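Local coordinates for protein SidF, inhibitor of growth family, member 3 (Legionella pneumophila subsp. pneumophila, PDB 4FYE) that hydrolyses membrane phosphoinositides, probably removing the phosphate at position 3 of the inositol ring, at residues Val293-Gln298 / Ala505-Phe510; Leu241-Met246 / Glu299-Thr304. The protein carries 1 engineered substitution. One frame throughout, in Å; residues are numbered along the deposited sequence.

Contact 1: Val293-Gln298 / Ala505-Phe510; sequences VTLINQ and ALFSYF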
loop_
_atom_site.group_PDB
_atom_site.type_symbol
_atom_site.label_atom_id
_atom_site.label_comp_id
_atom_site.label_asym_id
_atom_site.label_seq_id
_atom_site.Cartn_x
_atom_site.Cartn_y
_atom_site.Cartn_z
ATOM N N VAL A 293 -5.411 -19.538 -4.029
ATOM C CA VAL A 293 -5.306 -18.329 -4.815
ATOM C C VAL A 293 -4.471 -17.337 -4.040
ATOM O O VAL A 293 -3.712 -16.579 -4.615
ATOM C CB VAL A 293 -6.672 -17.722 -5.054
ATOM C CG1 VAL A 293 -6.556 -16.303 -5.540
ATOM C CG2 VAL A 293 -7.422 -18.587 -6.044
ATOM N N THR A 294 -4.577 -17.360 -2.725
ATOM C CA THR A 294 -3.861 -16.366 -2.033
ATOM C C THR A 294 -2.382 -16.662 -2.105
ATOM O O THR A 294 -1.571 -15.715 -2.197
ATOM C CB THR A 294 -4.440 -15.929 -0.634
ATOM O OG1 THR A 294 -3.497 -16.126 0.422
ATOM C CG2 THR A 294 -5.828 -16.501 -0.291
ATOM N N LEU A 295 -2.032 -17.965 -2.136
ATOM C CA LEU A 295 -0.669 -18.401 -2.378
ATOM C C LEU A 295 -0.214 -18.020 -3.815
ATOM O O LEU A 295 0.841 -17.425 -4.029
ATOM C CB LEU A 295 -0.595 -19.895 -2.246
ATOM C CG LEU A 295 0.570 -20.664 -1.641
ATOM C CD1 LEU A 295 0.919 -21.765 -2.620
ATOM C CD2 LEU A 295 1.790 -19.840 -1.333
ATOM N N ILE A 296 -1.021 -18.346 -4.798
ATOM C CA ILE A 296 -0.804 -17.903 -6.144
ATOM C C ILE A 296 -0.508 -16.365 -6.226
ATOM O O ILE A 296 0.569 -15.939 -6.728
ATOM C CB ILE A 296 -1.977 -18.388 -7.005
ATOM C CG1 ILE A 296 -1.785 -19.898 -7.286
ATOM C CG2 ILE A 296 -2.078 -17.579 -8.282
ATOM C CD1 ILE A 296 -3.008 -20.608 -7.836
ATOM N N ASN A 297 -1.417 -15.544 -5.704
ATOM C CA ASN A 297 -1.171 -14.120 -5.577
ATOM C C ASN A 297 0.026 -13.772 -4.722
ATOM O O ASN A 297 0.740 -12.825 -5.055
ATOM C CB ASN A 297 -2.374 -13.476 -5.001
ATOM C CG ASN A 297 -3.529 -13.504 -5.946
ATOM O OD1 ASN A 297 -3.391 -13.843 -7.151
ATOM N ND2 ASN A 297 -4.693 -13.122 -5.425
ATOM N N GLN A 298 0.288 -14.531 -3.647
ATOM C CA GLN A 298 1.555 -14.341 -2.940
ATOM C C GLN A 298 2.781 -14.474 -3.885
ATOM O O GLN A 298 3.721 -13.706 -3.758
ATOM C CB GLN A 298 1.726 -15.294 -1.766
ATOM C CG GLN A 298 2.892 -14.859 -0.888
ATOM C CD GLN A 298 2.763 -13.424 -0.401
ATOM O OE1 GLN A 298 1.660 -12.969 -0.117
ATOM N NE2 GLN A 298 3.897 -12.727 -0.240
ATOM N N ALA A 505 1.900 -28.995 -3.169
ATOM C CA ALA A 505 0.685 -29.734 -3.054
ATOM C C ALA A 505 -0.554 -28.846 -3.314
ATOM O O ALA A 505 -1.446 -29.206 -4.071
ATOM C CB ALA A 505 0.652 -30.350 -1.682
ATOM N N LEU A 506 -0.579 -27.666 -2.709
ATOM C CA LEU A 506 -1.692 -26.727 -2.824
ATOM C C LEU A 506 -1.945 -26.109 -4.229
ATOM O O LEU A 506 -3.113 -25.882 -4.615
ATOM C CB LEU A 506 -1.432 -25.607 -1.837
ATOM C CG LEU A 506 -2.553 -25.126 -0.939
ATOM C CD1 LEU A 506 -2.054 -23.963 -0.076
ATOM C CD2 LEU A 506 -3.814 -24.795 -1.736
ATOM N N PHE A 507 -0.862 -25.793 -4.955
ATOM C CA PHE A 507 -0.974 -25.414 -6.371
ATOM C C PHE A 507 -1.650 -26.561 -7.137
ATOM O O PHE A 507 -2.614 -26.330 -7.878
ATOM C CB PHE A 507 0.394 -25.117 -7.012
ATOM C CG PHE A 507 1.082 -23.893 -6.502
ATOM C CD1 PHE A 507 0.447 -22.652 -6.506
ATOM C CD2 PHE A 507 2.391 -23.976 -6.042
ATOM C CE1 PHE A 507 1.091 -21.513 -6.041
ATOM C CE2 PHE A 507 3.064 -22.849 -5.582
ATOM C CZ PHE A 507 2.408 -21.605 -5.591
ATOM N N SER A 508 -1.167 -27.799 -6.953
ATOM C CA SER A 508 -1.835 -28.947 -7.600
ATOM C C SER A 508 -3.314 -28.970 -7.229
ATOM O O SER A 508 -4.182 -29.155 -8.106
ATOM C CB SER A 508 -1.176 -30.285 -7.275
ATOM O OG SER A 508 0.131 -30.344 -7.811
ATOM N N TYR A 509 -3.626 -28.762 -5.948
ATOM C CA TYR A 509 -5.012 -28.842 -5.606
ATOM C C TYR A 509 -5.832 -27.828 -6.405
ATOM O O TYR A 509 -6.918 -28.151 -6.860
ATOM C CB TYR A 509 -5.244 -28.699 -4.112
ATOM C CG TYR A 509 -6.710 -28.495 -3.779
ATOM C CD1 TYR A 509 -7.292 -27.234 -3.864
ATOM C CD2 TYR A 509 -7.517 -29.554 -3.398
ATOM C CE1 TYR A 509 -8.625 -27.033 -3.584
ATOM C CE2 TYR A 509 -8.863 -29.349 -3.103
ATOM C CZ TYR A 509 -9.405 -28.082 -3.195
ATOM O OH TYR A 509 -10.734 -27.856 -2.914
ATOM N N PHE A 510 -5.330 -26.604 -6.583
ATOM C CA PHE A 510 -6.113 -25.622 -7.351
ATOM C C PHE A 510 -6.261 -25.985 -8.835
ATOM O O PHE A 510 -7.315 -25.729 -9.410
ATOM C CB PHE A 510 -5.588 -24.178 -7.192
ATOM C CG PHE A 510 -6.403 -23.151 -7.945
ATOM C CD1 PHE A 510 -6.072 -22.779 -9.252
ATOM C CD2 PHE A 510 -7.504 -22.545 -7.356
ATOM C CE1 PHE A 510 -6.819 -21.811 -9.948
ATOM C CE2 PHE A 510 -8.240 -21.558 -8.038
ATOM C CZ PHE A 510 -7.906 -21.209 -9.346
#
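Two aromatic side chains of helix 505-510 meet Val-293, Leu-295 and Ile-296 with different first torsions: Phe-507 holds CG beside its backbone N (chi1 -68°), whereas Phe-510 swings CG to the far side of its own N (chi1 -178°). The first torsion brings the Phe-507 ring against Leu-295, the second carries that of Phe-510 to Val-293, and Ile-296 touches both rings. Leu-295 CD1 comes over one face of the Phe-507 ring, displaced toward the rim, in a CH-pi contact 3.7 Å from the ring centroid; the two side chains are roughly perpendicular. Ile-296 runs past Phe-507 in the reverse direction and puts CG1 at the ring edge, in the ring plane, 3.5 Å from CE1 of Phe-507. Its end continues to Phe-510, CD1 of Ile-296 standing 4.0 Å from CD1 of that ring. Val-293 also meets Phe-510, its CG2 lying 3.7 Å from CE2. All of these residues are buried, and Arg-213 adds a cation-pi contact to Phe-507. With the local axes 10.0 Å apart and crossing at -116°, this is an apolar helix-helix crossing, which joins helix 284-311 to helix 482-514, the latter within the predicted coiled-coil region.

Contact 2: Leu241-Met246 / Glu299-Thr304; sequences LGNSSM and EEVIQT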
loop_
_atom_site.group_PDB
_atom_site.type_symbol
_atom_site.label_atom_id
_atom_site.label_comp_id
_atom_site.label_asym_id
_atom_site.label_seq_id
_atom_site.Cartn_x
_atom_site.Cartn_y
_atom_site.Cartn_z
ATOM N N LEU A 241 -8.026 -14.632 -10.769
ATOM C CA LEU A 241 -6.676 -14.533 -10.242
ATOM C C LEU A 241 -6.105 -13.149 -10.430
ATOM O O LEU A 241 -6.581 -12.368 -11.281
ATOM C CB LEU A 241 -5.752 -15.504 -10.950
ATOM C CG LEU A 241 -6.172 -16.962 -10.940
ATOM C CD1 LEU A 241 -5.104 -17.751 -11.696
ATOM C CD2 LEU A 241 -6.323 -17.467 -9.513
ATOM N N GLY A 242 -5.060 -12.864 -9.648
ATOM C CA GLY A 242 -4.385 -11.592 -9.731
ATOM C C GLY A 242 -4.674 -10.668 -8.574
ATOM O O GLY A 242 -5.762 -10.693 -7.982
ATOM N N ASN A 243 -3.659 -9.880 -8.238
ATOM C CA ASN A 243 -3.786 -8.766 -7.298
ATOM C C ASN A 243 -4.475 -7.506 -7.874
ATOM O O ASN A 243 -4.575 -7.295 -9.096
ATOM C CB ASN A 243 -2.396 -8.392 -6.762
ATOM C CG ASN A 243 -1.917 -9.369 -5.719
ATOM O OD1 ASN A 243 -2.645 -9.654 -4.771
ATOM N ND2 ASN A 243 -0.703 -9.914 -5.898
ATOM N N SER A 244 -4.958 -6.656 -6.993
ATOM C CA SER A 244 -5.410 -5.374 -7.492
ATOM C C SER A 244 -5.269 -4.304 -6.441
ATOM O O SER A 244 -4.995 -4.577 -5.245
ATOM C CB SER A 244 -6.820 -5.407 -8.178
ATOM O OG SER A 244 -7.869 -5.812 -7.298
ATOM N N SER A 245 -5.427 -3.086 -6.947
ATOM C CA SER A 245 -5.129 -1.869 -6.223
ATOM C C SER A 245 -3.639 -1.849 -5.761
ATOM O O SER A 245 -3.336 -1.249 -4.720
ATOM C CB SER A 245 -6.175 -1.666 -5.087
ATOM O OG SER A 245 -5.683 -0.924 -3.972
ATOM N N MET A 246 -2.722 -2.499 -6.513
ATOM C CA MET A 246 -1.284 -2.392 -6.158
ATOM C C MET A 246 -0.625 -1.273 -6.884
ATOM O O MET A 246 -0.561 -1.244 -8.108
ATOM C CB MET A 246 -0.469 -3.669 -6.352
ATOM C CG MET A 246 0.683 -3.772 -5.379
ATOM S SD MET A 246 1.421 -5.407 -5.343
ATOM C CE MET A 246 2.891 -4.990 -4.404
ATOM N N GLU A 299 2.794 -15.421 -4.825
ATOM C CA GLU A 299 3.928 -15.442 -5.722
ATOM C C GLU A 299 4.024 -14.215 -6.629
ATOM O O GLU A 299 5.128 -13.681 -6.810
ATOM C CB GLU A 299 4.272 -16.815 -6.373
ATOM C CG GLU A 299 3.324 -17.370 -7.436
ATOM C CD GLU A 299 3.914 -18.547 -8.248
ATOM O OE1 GLU A 299 3.523 -18.713 -9.419
ATOM O OE2 GLU A 299 4.752 -19.334 -7.765
ATOM N N GLU A 300 2.892 -13.657 -7.048
ATOM C CA GLU A 300 2.913 -12.432 -7.837
ATOM C C GLU A 300 3.528 -11.311 -7.040
ATOM O O GLU A 300 4.351 -10.555 -7.533
ATOM C CB GLU A 300 1.524 -12.056 -8.317
ATOM C CG GLU A 300 1.452 -10.856 -9.292
ATOM C CD GLU A 300 0.058 -10.186 -9.380
ATOM O OE1 GLU A 300 -0.025 -8.989 -9.783
ATOM O OE2 GLU A 300 -0.979 -10.812 -9.029
ATOM N N VAL A 301 3.155 -11.222 -5.774
ATOM C CA VAL A 301 3.784 -10.265 -4.883
ATOM C C VAL A 301 5.313 -10.434 -4.837
ATOM O O VAL A 301 6.017 -9.444 -4.706
ATOM C CB VAL A 301 3.175 -10.354 -3.445
ATOM C CG1 VAL A 301 4.010 -9.619 -2.364
ATOM C CG2 VAL A 301 1.759 -9.874 -3.485
ATOM N N ILE A 302 5.817 -11.667 -4.893
ATOM C CA ILE A 302 7.277 -11.880 -4.890
ATOM C C ILE A 302 7.839 -11.356 -6.182
ATOM O O ILE A 302 8.859 -10.691 -6.217
ATOM C CB ILE A 302 7.668 -13.338 -4.701
ATOM C CG1 ILE A 302 7.017 -13.848 -3.421
ATOM C CG2 ILE A 302 9.201 -13.503 -4.714
ATOM C CD1 ILE A 302 7.721 -15.004 -2.785
ATOM N N GLN A 303 7.137 -11.610 -7.256
ATOM C CA GLN A 303 7.585 -11.134 -8.511
ATOM C C GLN A 303 7.662 -9.594 -8.546
ATOM O O GLN A 303 8.642 -9.021 -9.055
ATOM C CB GLN A 303 6.659 -11.651 -9.597
ATOM C CG GLN A 303 7.132 -11.265 -10.980
ATOM C CD GLN A 303 6.348 -11.945 -12.051
ATOM O OE1 GLN A 303 5.397 -11.358 -12.567
ATOM N NE2 GLN A 303 6.704 -13.193 -12.371
ATOM N N THR A 304 6.675 -8.927 -7.968
ATOM C CA THR A 304 6.634 -7.458 -7.969
ATOM C C THR A 304 7.727 -6.916 -7.021
ATOM O O THR A 304 8.344 -5.922 -7.354
ATOM C CB THR A 304 5.222 -6.992 -7.575
ATOM O OG1 THR A 304 4.294 -7.625 -8.450
ATOM C CG2 THR A 304 5.007 -5.435 -7.646
#
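Glu-300 OE2 is gripped from two sources: the backbone N of Asn-243 donates to it at 2.9 Å, and Gln-214 NE2 gives it a second hydrogen bond. The arrangement fastens an irregular loop, running from helix 212-216 to strand 247-254, onto the long helix 284-311 of the phosphoinositide phosphatase domain. The bond from Asn-243 N is nearly straight (163°) and uses the syn lone pair of OE2, on the side of the other carboxylate oxygen. An extended Glu-300 side chain, with CG anti to the backbone N (chi1 -174°), carries the carboxylate from the helix across to the loop. Having two donors on one oxygen of this buried carboxylate probably restrains its rotation and favours the charged form.

The Asn-243 and Glu-300 side chains run side by side in reverse senses, with amide and carboxylate planes 38° apart. Asn-243 ND2 lies 3.4 Å from Val-301 CG2, the two side chains crossing near a right angle, and the same nitrogen makes a weak hydrogen bond to Asn-297 O one turn back along the helix. Just before Asn-243, Gly-242 adopts a positive phi that suits glycine, and its CA passes 3.6 Å from Glu-300 OE2.

At its other end the loop enters strand 247-254. Here Met-246 and Thr-304 both touch Phe-267 of the edge strand 260-268. The hydroxyl of Thr-304 is turned back to its own helix, where OG1 donates to Glu-300 O at 3.1 Å from above the carbonyl plane; the same oxygen also accepts from Thr-304 N. That leaves the methyl to face the loop: Met-246, extended along its length, meets it tip to tip, CE to CG2 of Thr-304 at 3.9 Å.

Contacts 1 and 2 occupy successive turns of helix 284-311, their centres about 13 Å apart, and their segments alternate along the chain. They touch directly: Asn-297 OD1 probably accepts a hydrogen bond from Gly-242 N at 3.2 Å, and Val-293 CG2 packs 3.8 Å from Leu-241 CD2. Arg-213, already on the Phe-507 ring, also makes a salt bridge to Glu-299 of segment 299-304; Phe-507 CZ is itself 3.9 Å from Glu-299 OE2. The loop 241-246 reaches further, with Ser-245 OG weakly bonded to Ser-648 O in the loop after strand 641-645, which probably corresponds to the CX5R phosphate-binding loop of cysteine phosphatases, with serine in place of the motif cysteine, probably the engineered substitution.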